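Local coordinates for protein putative ribose operon repressor (Burkholderia thailandensis, PDB 3EGC) that probably acts as a DNA-binding transcriptional repressor of the LacI family, with a sugar-binding domain built like a periplasmic binding protein, at residues K37-L42 with M255-G260; G103-E108 with R242-E247; G124-G129 with A154-R159. All blocks are in the same frame, centred on the assembly; numbering follows the deposited sequence.

Contact 1: K37-L42 with M255-G260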
ATOM      1  N   LYS A  37      -3.915 -15.164  17.882  1.00 36.83           N
ATOM      2  CA  LYS A  37      -4.729 -15.327  19.074  1.00 36.25           C
ATOM      3  C   LYS A  37      -6.134 -15.816  18.834  1.00 35.53           C
ATOM      4  O   LYS A  37      -6.902 -15.807  19.779  1.00 35.61           O
ATOM      5  CB  LYS A  37      -4.807 -14.017  19.851  1.00 36.43           C
ATOM      6  CG  LYS A  37      -3.477 -13.298  20.002  1.00 37.32           C
ATOM      7  CD  LYS A  37      -2.739 -13.802  21.194  1.00 41.79           C
ATOM      8  CE  LYS A  37      -2.719 -12.777  22.317  1.00 43.86           C
ATOM      9  NZ  LYS A  37      -1.773 -11.599  22.104  1.00 40.86           N
ATOM     10  N   GLY A  38      -6.478 -16.197  17.597  1.00 34.84           N
ATOM     11  CA  GLY A  38      -7.822 -16.714  17.301  1.00 34.40           C
ATOM     12  C   GLY A  38      -8.921 -15.662  17.252  1.00 35.03           C
ATOM     13  O   GLY A  38     -10.118 -15.997  17.444  1.00 35.23           O
ATOM     14  N   TYR A  39      -8.556 -14.395  17.009  1.00 33.79           N
ATOM     15  CA  TYR A  39      -9.545 -13.383  16.642  1.00 33.33           C
ATOM     16  C   TYR A  39      -9.675 -13.148  15.143  1.00 33.09           C
ATOM     17  O   TYR A  39      -8.684 -13.180  14.441  1.00 32.14           O
ATOM     18  CB  TYR A  39      -9.209 -12.005  17.272  1.00 33.41           C
ATOM     19  CG  TYR A  39      -9.407 -11.954  18.753  1.00 33.35           C
ATOM     20  CD1 TYR A  39      -8.519 -12.622  19.600  1.00 33.92           C
ATOM     21  CD2 TYR A  39     -10.476 -11.293  19.308  1.00 34.80           C
ATOM     22  CE1 TYR A  39      -8.692 -12.615  20.976  1.00 35.97           C
ATOM     23  CE2 TYR A  39     -10.650 -11.257  20.712  1.00 37.68           C
ATOM     24  CZ  TYR A  39      -9.752 -11.921  21.538  1.00 35.80           C
ATOM     25  OH  TYR A  39      -9.886 -11.897  22.903  1.00 36.34           O
ATOM     26  N   SER A  40     -10.890 -12.787  14.728  1.00 31.67           N
ATOM     27  CA  SER A  40     -11.174 -12.352  13.400  1.00 31.63           C
ATOM     28  C   SER A  40     -11.195 -10.806  13.321  1.00 30.66           C
ATOM     29  O   SER A  40     -11.450 -10.132  14.315  1.00 30.09           O
ATOM     30  CB  SER A  40     -12.551 -12.914  12.966  1.00 31.30           C
ATOM     31  OG  SER A  40     -12.456 -14.307  12.717  1.00 32.38           O
ATOM     32  N   VAL A  41     -10.975 -10.286  12.111  1.00 30.14           N
ATOM     33  CA  VAL A  41     -10.931  -8.868  11.872  1.00 29.02           C
ATOM     34  C   VAL A  41     -11.876  -8.329  10.826  1.00 29.40           C
ATOM     35  O   VAL A  41     -11.735  -8.616   9.622  1.00 29.05           O
ATOM     36  CB  VAL A  41      -9.497  -8.412  11.494  1.00 29.48           C
ATOM     37  CG1 VAL A  41      -9.479  -6.854  11.258  1.00 26.07           C
ATOM     38  CG2 VAL A  41      -8.499  -8.851  12.634  1.00 26.43           C
ATOM     39  N   LEU A  42     -12.824  -7.520  11.279  1.00 29.25           N
ATOM     40  CA  LEU A  42     -13.729  -6.850  10.363  1.00 30.12           C
ATOM     41  C   LEU A  42     -13.064  -5.524   9.908  1.00 30.00           C
ATOM     42  O   LEU A  42     -12.500  -4.759  10.735  1.00 30.36           O
ATOM     43  CB  LEU A  42     -15.039  -6.532  11.087  1.00 30.02           C
ATOM     44  CG  LEU A  42     -16.222  -7.487  11.197  1.00 32.20           C
ATOM     45  CD1 LEU A  42     -17.445  -6.789  12.015  1.00 31.09           C
ATOM     46  CD2 LEU A  42     -16.628  -8.064   9.841  1.00 30.15           C
ATOM     47  N   MET A 255      -7.074  -5.747  27.047  1.00 31.50           N
ATOM     48  CA  MET A 255      -8.245  -4.995  27.485  1.00 31.36           C
ATOM     49  C   MET A 255      -9.547  -5.825  27.410  1.00 31.84           C
ATOM     50  O   MET A 255     -10.428  -5.632  28.226  1.00 31.91           O
ATOM     51  CB  MET A 255      -8.427  -3.695  26.696  1.00 30.36           C
ATOM     52  CG  MET A 255      -7.321  -2.731  26.840  1.00 29.67           C
ATOM     53  SD  MET A 255      -7.177  -1.384  25.662  1.00 18.79           S
ATOM     54  CE  MET A 255      -8.638  -0.464  26.079  1.00 27.77           C
ATOM     55  N   ILE A 256      -9.661  -6.698  26.411  1.00 32.03           N
ATOM     56  CA  ILE A 256     -10.885  -7.439  26.182  1.00 32.60           C
ATOM     57  C   ILE A 256     -10.975  -8.613  27.154  1.00 34.11           C
ATOM     58  O   ILE A 256     -12.053  -8.935  27.620  1.00 33.63           O
ATOM     59  CB  ILE A 256     -10.921  -8.015  24.753  1.00 32.48           C
ATOM     60  CG1 ILE A 256     -11.055  -6.870  23.704  1.00 31.83           C
ATOM     61  CG2 ILE A 256     -11.998  -9.125  24.637  1.00 30.78           C
ATOM     62  CD1 ILE A 256     -10.740  -7.286  22.296  1.00 26.34           C
ATOM     63  N   GLU A 257      -9.841  -9.276  27.409  1.00 35.30           N
ATOM     64  CA  GLU A 257      -9.813 -10.518  28.179  1.00 36.34           C
ATOM     65  C   GLU A 257      -9.509 -10.198  29.650  1.00 37.13           C
ATOM     66  O   GLU A 257      -9.387 -11.083  30.476  1.00 38.21           O
ATOM     67  CB  GLU A 257      -8.811 -11.531  27.576  1.00 35.98           C
ATOM     68  CG  GLU A 257      -9.052 -11.892  26.071  1.00 36.27           C
ATOM     69  CD  GLU A 257      -8.040 -12.909  25.481  1.00 38.39           C
ATOM     70  OE1 GLU A 257      -7.007 -13.256  26.157  1.00 39.05           O
ATOM     71  OE2 GLU A 257      -8.297 -13.356  24.338  1.00 35.91           O
ATOM     72  N   GLY A 258      -9.403  -8.921  29.966  1.00 38.09           N
ATOM     73  CA  GLY A 258      -9.145  -8.443  31.311  1.00 38.19           C
ATOM     74  C   GLY A 258      -7.788  -8.802  31.870  1.00 39.03           C
ATOM     75  O   GLY A 258      -7.647  -9.086  33.082  1.00 39.49           O
ATOM     76  N   THR A 259      -6.761  -8.808  31.019  1.00 39.13           N
ATOM     77  CA  THR A 259      -5.448  -9.200  31.501  1.00 38.94           C
ATOM     78  C   THR A 259      -4.470  -8.054  31.483  1.00 39.05           C
ATOM     79  O   THR A 259      -3.321  -8.232  31.830  1.00 39.00           O
ATOM     80  CB  THR A 259      -4.852 -10.379  30.709  1.00 38.75           C
ATOM     81  OG1 THR A 259      -4.680  -9.999  29.340  1.00 38.44           O
ATOM     82  CG2 THR A 259      -5.726 -11.581  30.783  1.00 38.93           C
ATOM     83  N   GLY A 260      -4.915  -6.895  31.017  1.00 39.50           N
ATOM     84  CA  GLY A 260      -4.077  -5.707  30.937  1.00 39.73           C
ATOM     85  C   GLY A 260      -4.886  -4.441  30.730  1.00 39.82           C
ATOM     86  O   GLY A 260      -6.095  -4.489  30.510  1.00 39.47           O
TER
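Tyr39 and Ile256 mark the closest backbone approach, yet their CA atoms stay 11.3 Å apart, so side chains alone bridge the gap between the turn leading into strand 40-45 and the C-terminal end of helix 241-257. The setting is the N-terminal, Rossmann-like subdomain of a LacI-type periplasmic-binding-protein fold, at the helix-to-strand turn of the beta-alpha-beta unit formed by strand 10-15, helix 21-36 and strand 40-45. Gly38 closes helix 21-36 as the C-prime residue of a Schellman motif, a position where positive phi suits glycine, and Tyr39 then leads the chain into strand 40-45. Gly258, also with positive phi, follows the end of the opposing helix.

A long aromatic residue is suited to such a span. Tyr39 keeps CG beside its backbone N (chi1 -71°), which aims the ring across the gap. The far side is supplied by Glu257, whose chain is extended beyond CG and approaches from the opposite direction. Tyr39 OH donates to Glu257 OE2 over a short 2.6 Å, reaching that oxygen on its anti side. Glu257 OE2 lies in the ring plane at the edge, 3.5 Å from Tyr39 CE1, while ring and carboxylate planes differ by 27°. Tyrosine can thus be buried and still satisfy its hydroxyl on the carboxylate of exposed Glu257.

The ring is also packed by Ala34, Val11 and Ile253. Beyond the turn, strand 40-45 reaches the second subunit, where Leu42 packs on Leu42 of that copy. Lys37 NZ pairs with Glu33 and remains 6.8 Å from Glu257 OE1, a distance at which any attraction is probably modest. Ile256 adds methyl contacts: its CG2 lies 3.9 Å from the hydroxyl oxygen Tyr39 OH, and its CD1 makes the apolar contact, approaching Tyr39 CE2 obliquely at 4.3 Å.

Contact 2: G103-E108 with R242-E247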
ATOM      1  N   GLY A 103      -6.577   3.264  24.760  1.00 35.40           N
ATOM      2  CA  GLY A 103      -5.161   3.079  24.452  1.00 33.61           C
ATOM      3  C   GLY A 103      -4.745   3.747  23.159  1.00 33.18           C
ATOM      4  O   GLY A 103      -5.579   4.070  22.294  1.00 33.08           O
ATOM      5  N   ALA A 104      -3.446   3.940  23.032  1.00 32.30           N
ATOM      6  CA  ALA A 104      -2.848   4.462  21.841  1.00 30.91           C
ATOM      7  C   ALA A 104      -1.482   3.783  21.601  1.00 30.71           C
ATOM      8  O   ALA A 104      -0.719   3.521  22.553  1.00 29.76           O
ATOM      9  CB  ALA A 104      -2.719   5.924  21.996  1.00 30.71           C
ATOM     10  N   VAL A 105      -1.220   3.478  20.329  1.00 29.23           N
ATOM     11  CA  VAL A 105       0.052   3.043  19.831  1.00 28.67           C
ATOM     12  C   VAL A 105       0.513   4.032  18.749  1.00 29.54           C
ATOM     13  O   VAL A 105      -0.008   4.037  17.637  1.00 28.87           O
ATOM     14  CB  VAL A 105      -0.017   1.638  19.180  1.00 28.64           C
ATOM     15  CG1 VAL A 105       1.425   1.180  18.735  1.00 26.07           C
ATOM     16  CG2 VAL A 105      -0.683   0.659  20.116  1.00 28.72           C
ATOM     17  N   LEU A 106       1.540   4.809  19.079  1.00 29.93           N
ATOM     18  CA  LEU A 106       2.036   5.884  18.287  1.00 30.80           C
ATOM     19  C   LEU A 106       3.552   5.710  17.961  1.00 31.10           C
ATOM     20  O   LEU A 106       4.230   4.934  18.575  1.00 31.60           O
ATOM     21  CB  LEU A 106       1.828   7.170  19.091  1.00 30.38           C
ATOM     22  CG  LEU A 106       0.443   7.332  19.744  1.00 32.07           C
ATOM     23  CD1 LEU A 106       0.433   8.587  20.723  1.00 30.13           C
ATOM     24  CD2 LEU A 106      -0.672   7.446  18.686  1.00 31.27           C
ATOM     25  N   SER A 107       4.065   6.473  17.011  1.00 31.32           N
ATOM     26  CA  SER A 107       5.524   6.512  16.771  1.00 32.34           C
ATOM     27  C   SER A 107       6.195   7.594  17.593  1.00 31.99           C
ATOM     28  O   SER A 107       5.516   8.513  18.082  1.00 30.86           O
ATOM     29  CB  SER A 107       5.853   6.765  15.296  1.00 31.65           C
ATOM     30  OG  SER A 107       5.416   5.677  14.501  1.00 33.71           O
ATOM     31  N   GLU A 108       7.519   7.501  17.713  1.00 31.75           N
ATOM     32  CA  GLU A 108       8.296   8.616  18.296  1.00 33.23           C
ATOM     33  C   GLU A 108       8.548   9.776  17.302  1.00 32.71           C
ATOM     34  O   GLU A 108       9.690  10.030  16.840  1.00 33.48           O
ATOM     35  CB  GLU A 108       9.583   8.130  18.996  1.00 33.34           C
ATOM     36  CG  GLU A 108      10.618   7.495  18.045  1.00 36.34           C
ATOM     37  CD  GLU A 108      11.697   6.685  18.772  1.00 38.81           C
ATOM     38  OE1 GLU A 108      11.677   6.621  20.031  1.00 39.72           O
ATOM     39  OE2 GLU A 108      12.565   6.124  18.072  1.00 38.26           O
ATOM     40  N   ARG A 242       4.273  -2.446  10.981  1.00 29.51           N
ATOM     41  CA  ARG A 242       3.769  -3.740  11.417  1.00 31.14           C
ATOM     42  C   ARG A 242       3.657  -3.907  12.927  1.00 30.37           C
ATOM     43  O   ARG A 242       2.663  -4.407  13.423  1.00 30.38           O
ATOM     44  CB  ARG A 242       4.609  -4.882  10.775  1.00 31.33           C
ATOM     45  CG  ARG A 242       4.047  -5.270   9.400  1.00 36.00           C
ATOM     46  CD  ARG A 242       5.132  -5.941   8.485  1.00 43.46           C
ATOM     47  NE  ARG A 242       6.156  -4.976   8.094  1.00 47.74           N
ATOM     48  CZ  ARG A 242       6.446  -4.615   6.839  1.00 49.60           C
ATOM     49  NH1 ARG A 242       5.825  -5.181   5.803  1.00 50.93           N
ATOM     50  NH2 ARG A 242       7.405  -3.699   6.630  1.00 50.24           N
ATOM     51  N   ARG A 243       4.694  -3.503  13.645  1.00 30.09           N
ATOM     52  CA  ARG A 243       4.728  -3.538  15.095  1.00 30.12           C
ATOM     53  C   ARG A 243       3.670  -2.634  15.702  1.00 29.50           C
ATOM     54  O   ARG A 243       3.132  -2.941  16.714  1.00 29.66           O
ATOM     55  CB  ARG A 243       6.131  -3.154  15.607  1.00 31.06           C
ATOM     56  CG  ARG A 243       6.338  -3.292  17.131  1.00 34.12           C
ATOM     57  CD  ARG A 243       6.598  -4.720  17.515  1.00 40.48           C
ATOM     58  NE  ARG A 243       6.574  -4.902  18.965  1.00 44.50           N
ATOM     59  CZ  ARG A 243       7.660  -5.062  19.731  1.00 45.99           C
ATOM     60  NH1 ARG A 243       8.877  -5.077  19.178  1.00 44.80           N
ATOM     61  NH2 ARG A 243       7.516  -5.215  21.045  1.00 44.49           N
ATOM     62  N   ILE A 244       3.371  -1.509  15.071  1.00 29.19           N
ATOM     63  CA  ILE A 244       2.276  -0.671  15.533  1.00 28.93           C
ATOM     64  C   ILE A 244       0.958  -1.448  15.506  1.00 29.22           C
ATOM     65  O   ILE A 244       0.213  -1.471  16.490  1.00 29.80           O
ATOM     66  CB  ILE A 244       2.160   0.658  14.659  1.00 28.68           C
ATOM     67  CG1 ILE A 244       3.408   1.526  14.884  1.00 27.70           C
ATOM     68  CG2 ILE A 244       0.848   1.379  14.980  1.00 27.26           C
ATOM     69  CD1 ILE A 244       3.572   2.748  13.881  1.00 27.20           C
ATOM     70  N   GLY A 245       0.666  -2.096  14.386  1.00 28.41           N
ATOM     71  CA  GLY A 245      -0.537  -2.961  14.308  1.00 28.19           C
ATOM     72  C   GLY A 245      -0.565  -4.138  15.303  1.00 28.99           C
ATOM     73  O   GLY A 245      -1.589  -4.399  15.956  1.00 28.30           O
ATOM     74  N   GLN A 246       0.532  -4.898  15.376  1.00 29.06           N
ATOM     75  CA  GLN A 246       0.672  -6.037  16.332  1.00 29.67           C
ATOM     76  C   GLN A 246       0.431  -5.655  17.813  1.00 29.53           C
ATOM     77  O   GLN A 246      -0.371  -6.316  18.515  1.00 29.23           O
ATOM     78  CB  GLN A 246       2.064  -6.689  16.142  1.00 29.67           C
ATOM     79  CG  GLN A 246       2.456  -7.735  17.160  1.00 33.31           C
ATOM     80  CD  GLN A 246       3.906  -8.302  16.941  1.00 37.38           C
ATOM     81  OE1 GLN A 246       4.877  -7.702  17.351  1.00 41.55           O
ATOM     82  NE2 GLN A 246       4.020  -9.452  16.278  1.00 38.74           N
ATOM     83  N   GLU A 247       1.084  -4.575  18.259  1.00 28.78           N
ATOM     84  CA  GLU A 247       0.981  -4.081  19.606  1.00 29.26           C
ATOM     85  C   GLU A 247      -0.413  -3.485  19.901  1.00 28.72           C
ATOM     86  O   GLU A 247      -0.889  -3.588  21.000  1.00 28.53           O
ATOM     87  CB  GLU A 247       2.051  -2.965  19.863  1.00 29.95           C
ATOM     88  CG  GLU A 247       3.490  -3.422  19.853  1.00 31.71           C
ATOM     89  CD  GLU A 247       3.835  -4.394  20.979  1.00 34.74           C
ATOM     90  OE1 GLU A 247       3.148  -4.357  22.018  1.00 33.65           O
ATOM     91  OE2 GLU A 247       4.777  -5.194  20.801  1.00 36.58           O
TER
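With chi1 at -176°, Val105 places CG1 opposite its own backbone N, and the methyl lands on the turn of helix occupied by Ile244. In Ile244, chi1 of -66° sets CG2 opposite the backbone N and leaves CG1 to carry CD1 outward along an extended chi2. Val105 CG1 consequently meets Ile244 CG2 at 3.8 Å and Ile244 O at 3.7 Å, while Ile244 CD1 reaches Ser107 OG at 3.5 Å. Beta-branched residues suit these positions, being compact and broad near the backbone.

Strand 103-107 and helix 241-257 belong to the N-terminal subdomain of the periplasmic-binding-protein fold, the helix lying on the sheet's surface. The axes of segments 103-107 and 242-247 approach to 8.5 Å and run nearly antiparallel, at 170°. Small, polar Ser107 accommodates the isoleucine methyl while its OG hydrogen-bonds to Gln239.

Glu247 lays its aliphatic CB 4.3 Å from Val105 CG1, then turns its carboxylate away. There Arg243 grips Glu247 OE2 side-on: its NE binds the anti lone pair at 2.6 Å, and its NH2 meets the same oxygen from above the carboxylate plane at 2.7 Å. Arg250 adds a second salt bridge to Glu247 OE2.

Contact 3: G124-G129 with A154-R159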
ATOM      1  N   GLY A 124      25.321  20.666   6.072  1.00 39.27           N
ATOM      2  CA  GLY A 124      25.540  22.037   5.661  1.00 38.82           C
ATOM      3  C   GLY A 124      24.322  22.838   5.244  1.00 39.01           C
ATOM      4  O   GLY A 124      24.477  23.925   4.683  1.00 38.88           O
ATOM      5  N   HIS A 125      23.114  22.330   5.508  1.00 38.22           N
ATOM      6  CA  HIS A 125      21.897  23.115   5.200  1.00 38.19           C
ATOM      7  C   HIS A 125      21.586  24.107   6.308  1.00 37.70           C
ATOM      8  O   HIS A 125      21.653  23.745   7.471  1.00 37.40           O
ATOM      9  CB  HIS A 125      20.669  22.231   4.922  1.00 37.69           C
ATOM     10  CG  HIS A 125      20.771  21.437   3.659  1.00 36.72           C
ATOM     11  ND1 HIS A 125      20.563  21.984   2.412  1.00 36.15           N
ATOM     12  CD2 HIS A 125      21.055  20.128   3.457  1.00 36.05           C
ATOM     13  CE1 HIS A 125      20.736  21.043   1.492  1.00 36.96           C
ATOM     14  NE2 HIS A 125      21.014  19.903   2.107  1.00 36.29           N
ATOM     15  N   THR A 126      21.244  25.338   5.941  1.00 37.29           N
ATOM     16  CA  THR A 126      20.843  26.317   6.937  1.00 38.14           C
ATOM     17  C   THR A 126      19.434  26.874   6.640  1.00 37.86           C
ATOM     18  O   THR A 126      18.711  27.268   7.527  1.00 38.07           O
ATOM     19  CB  THR A 126      21.865  27.480   7.023  1.00 38.29           C
ATOM     20  OG1 THR A 126      21.962  28.141   5.735  1.00 38.78           O
ATOM     21  CG2 THR A 126      23.224  26.968   7.497  1.00 37.10           C
ATOM     22  N   ARG A 127      19.074  26.916   5.370  1.00 38.24           N
ATOM     23  CA  ARG A 127      17.718  27.277   4.960  1.00 38.25           C
ATOM     24  C   ARG A 127      16.910  25.985   4.873  1.00 37.78           C
ATOM     25  O   ARG A 127      16.843  25.344   3.821  1.00 38.13           O
ATOM     26  CB  ARG A 127      17.734  28.006   3.622  1.00 37.91           C
ATOM     27  CG  ARG A 127      18.218  29.506   3.735  1.00 41.16           C
ATOM     28  CD  ARG A 127      18.235  30.182   2.343  1.00 43.72           C
ATOM     29  NE  ARG A 127      19.497  29.911   1.612  1.00 46.21           N
ATOM     30  CZ  ARG A 127      19.597  29.778   0.295  1.00 47.75           C
ATOM     31  NH1 ARG A 127      20.789  29.530  -0.269  1.00 48.23           N
ATOM     32  NH2 ARG A 127      18.506  29.886  -0.462  1.00 47.91           N
ATOM     33  N   ILE A 128      16.297  25.600   5.989  1.00 36.48           N
ATOM     34  CA  ILE A 128      15.591  24.356   6.007  1.00 36.07           C
ATOM     35  C   ILE A 128      14.100  24.529   6.276  1.00 35.39           C
ATOM     36  O   ILE A 128      13.728  25.195   7.220  1.00 34.66           O
ATOM     37  CB  ILE A 128      16.221  23.374   7.022  1.00 35.90           C
ATOM     38  CG1 ILE A 128      17.690  23.141   6.652  1.00 35.24           C
ATOM     39  CG2 ILE A 128      15.442  22.081   7.047  1.00 35.98           C
ATOM     40  CD1 ILE A 128      18.422  22.260   7.631  1.00 35.21           C
ATOM     41  N   GLY A 129      13.261  23.906   5.457  1.00 34.03           N
ATOM     42  CA  GLY A 129      11.836  23.997   5.655  1.00 34.21           C
ATOM     43  C   GLY A 129      11.174  22.640   5.955  1.00 34.51           C
ATOM     44  O   GLY A 129      11.821  21.589   5.968  1.00 34.85           O
ATOM     45  N   ALA A 154      20.658  24.067  16.991  1.00 43.69           N
ATOM     46  CA  ALA A 154      21.734  24.422  16.105  1.00 44.01           C
ATOM     47  C   ALA A 154      21.872  25.939  15.984  1.00 44.04           C
ATOM     48  O   ALA A 154      22.776  26.432  15.336  1.00 43.78           O
ATOM     49  CB  ALA A 154      21.512  23.788  14.708  1.00 43.48           C
ATOM     50  N   GLY A 155      20.939  26.667  16.581  1.00 44.73           N
ATOM     51  CA  GLY A 155      20.949  28.111  16.531  1.00 45.04           C
ATOM     52  C   GLY A 155      20.629  28.654  15.163  1.00 45.64           C
ATOM     53  O   GLY A 155      21.019  29.790  14.833  1.00 45.78           O
ATOM     54  N   LEU A 156      19.934  27.847  14.371  1.00 45.54           N
ATOM     55  CA  LEU A 156      19.434  28.265  13.075  1.00 45.98           C
ATOM     56  C   LEU A 156      17.996  28.770  13.154  1.00 46.54           C
ATOM     57  O   LEU A 156      17.085  28.023  13.503  1.00 47.02           O
ATOM     58  CB  LEU A 156      19.501  27.103  12.081  1.00 46.07           C
ATOM     59  CG  LEU A 156      20.888  26.648  11.591  1.00 45.59           C
ATOM     60  CD1 LEU A 156      20.770  25.437  10.697  1.00 45.54           C
ATOM     61  CD2 LEU A 156      21.656  27.780  10.864  1.00 44.11           C
ATOM     62  N   PRO A 157      17.788  30.037  12.770  1.00 46.74           N
ATOM     63  CA  PRO A 157      16.454  30.654  12.721  1.00 46.52           C
ATOM     64  C   PRO A 157      15.558  30.002  11.669  1.00 46.30           C
ATOM     65  O   PRO A 157      16.045  29.560  10.638  1.00 46.35           O
ATOM     66  CB  PRO A 157      16.751  32.112  12.316  1.00 46.76           C
ATOM     67  CG  PRO A 157      18.097  32.075  11.634  1.00 46.51           C
ATOM     68  CD  PRO A 157      18.846  30.905  12.208  1.00 46.76           C
ATOM     69  N   VAL A 158      14.259  29.981  11.916  1.00 45.92           N
ATOM     70  CA  VAL A 158      13.310  29.416  10.976  1.00 46.03           C
ATOM     71  C   VAL A 158      12.272  30.420  10.562  1.00 45.82           C
ATOM     72  O   VAL A 158      11.549  30.924  11.384  1.00 46.05           O
ATOM     73  CB  VAL A 158      12.601  28.162  11.549  1.00 46.02           C
ATOM     74  CG1 VAL A 158      12.351  28.317  12.981  1.00 46.80           C
ATOM     75  CG2 VAL A 158      11.295  27.896  10.831  1.00 46.58           C
ATOM     76  N   ARG A 159      12.197  30.700   9.267  1.00 45.61           N
ATOM     77  CA  ARG A 159      11.143  31.556   8.747  1.00 46.09           C
ATOM     78  C   ARG A 159       9.855  30.750   8.621  1.00 45.91           C
ATOM     79  O   ARG A 159       9.864  29.682   7.993  1.00 45.91           O
ATOM     80  CB  ARG A 159      11.501  32.107   7.371  1.00 46.17           C
ATOM     81  CG  ARG A 159      12.357  33.362   7.418  1.00 47.83           C
ATOM     82  CD  ARG A 159      13.775  33.082   7.054  1.00 50.12           C
ATOM     83  NE  ARG A 159      14.168  33.662   5.767  1.00 52.50           N
ATOM     84  CZ  ARG A 159      14.617  34.914   5.626  1.00 54.67           C
ATOM     85  NH1 ARG A 159      15.010  35.368   4.447  1.00 56.07           N
ATOM     86  NH2 ARG A 159      14.687  35.718   6.682  1.00 54.06           N
TER
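His125, whose carbonyl O touches Leu156 across this contact, has an imidazole held at both nitrogens: ND1 hydrogen-bonds to Thr188 OG1 and NE2 to Glu217 OE1. Thr188 OG1 is shared, since Arg127 O also makes a weak hydrogen bond to it. Histidine fits here because its two ring nitrogens can tie the turn before strand 128-131 to two separate polar partners. The ring thereby leads away from segment 154-159, and the backbone carbonyl is what faces the leucine.

No hydrogen bond crosses the contact, which is van der Waals packing of leucine methyls on a carbonyl and a threonine. Thr126 and Leu156 have the closest CA atoms, 6.6 Å apart, and their side chains cross at about a right angle. Leu156 grasps the turn with its forked end: CD1 lies 3.7 Å from His125 O and 3.9 Å from Thr126 CA, while CD2 rests 3.8 Å from Thr126 CG2. Thr126 has chi1 near 60°, which sets CG2 beside its backbone N and presents that methyl, together with CB, to the leucine. Threonine suits this exposed turn by offering a methyl inward while also carrying a hydroxyl. Leucine, with two methyls on a flexible stem, can touch backbone and side chain at once.

Each partner follows the end of a helix. Gly124 terminates helix 109-122 and Gly155 terminates helix 138-153, both in Schellman motifs whose positive phi glycine adopts readily; the chain then reverses toward the next strand. Strand 128-131, helix 138-153 and strand 163-164 make a beta-alpha-beta unit at one edge of the C-terminal subdomain, and the contact packs its entrance against its returning loop. Leu156 bears on Ile121 of helix 109-122 and Met151 of helix 138-153, and buried Ile128 wedges between the same two helices, at the start of strand 128-131.

Overall arrangement
Contacts 1 and 2 share helix 241-257 and lie in the N-terminal subdomain, their centres about 16 Å apart; contact 3 lies in the C-terminal subdomain, on the opposite side of the chain's centre, its centre about 32 Å from that of contact 2 and about 47 Å from that of contact 1. Along the chain the spans are concentric: 124-129 with 154-159 is enclosed by contact 2, which is enclosed by contact 1. The polypeptide therefore builds much of one subdomain, crosses over to the other, and returns so that helix 241-257 packs beside strands made far earlier. This interleaving is characteristic of two-lobed periplasmic-binding-protein folds, in which ligands usually bind between the lobes.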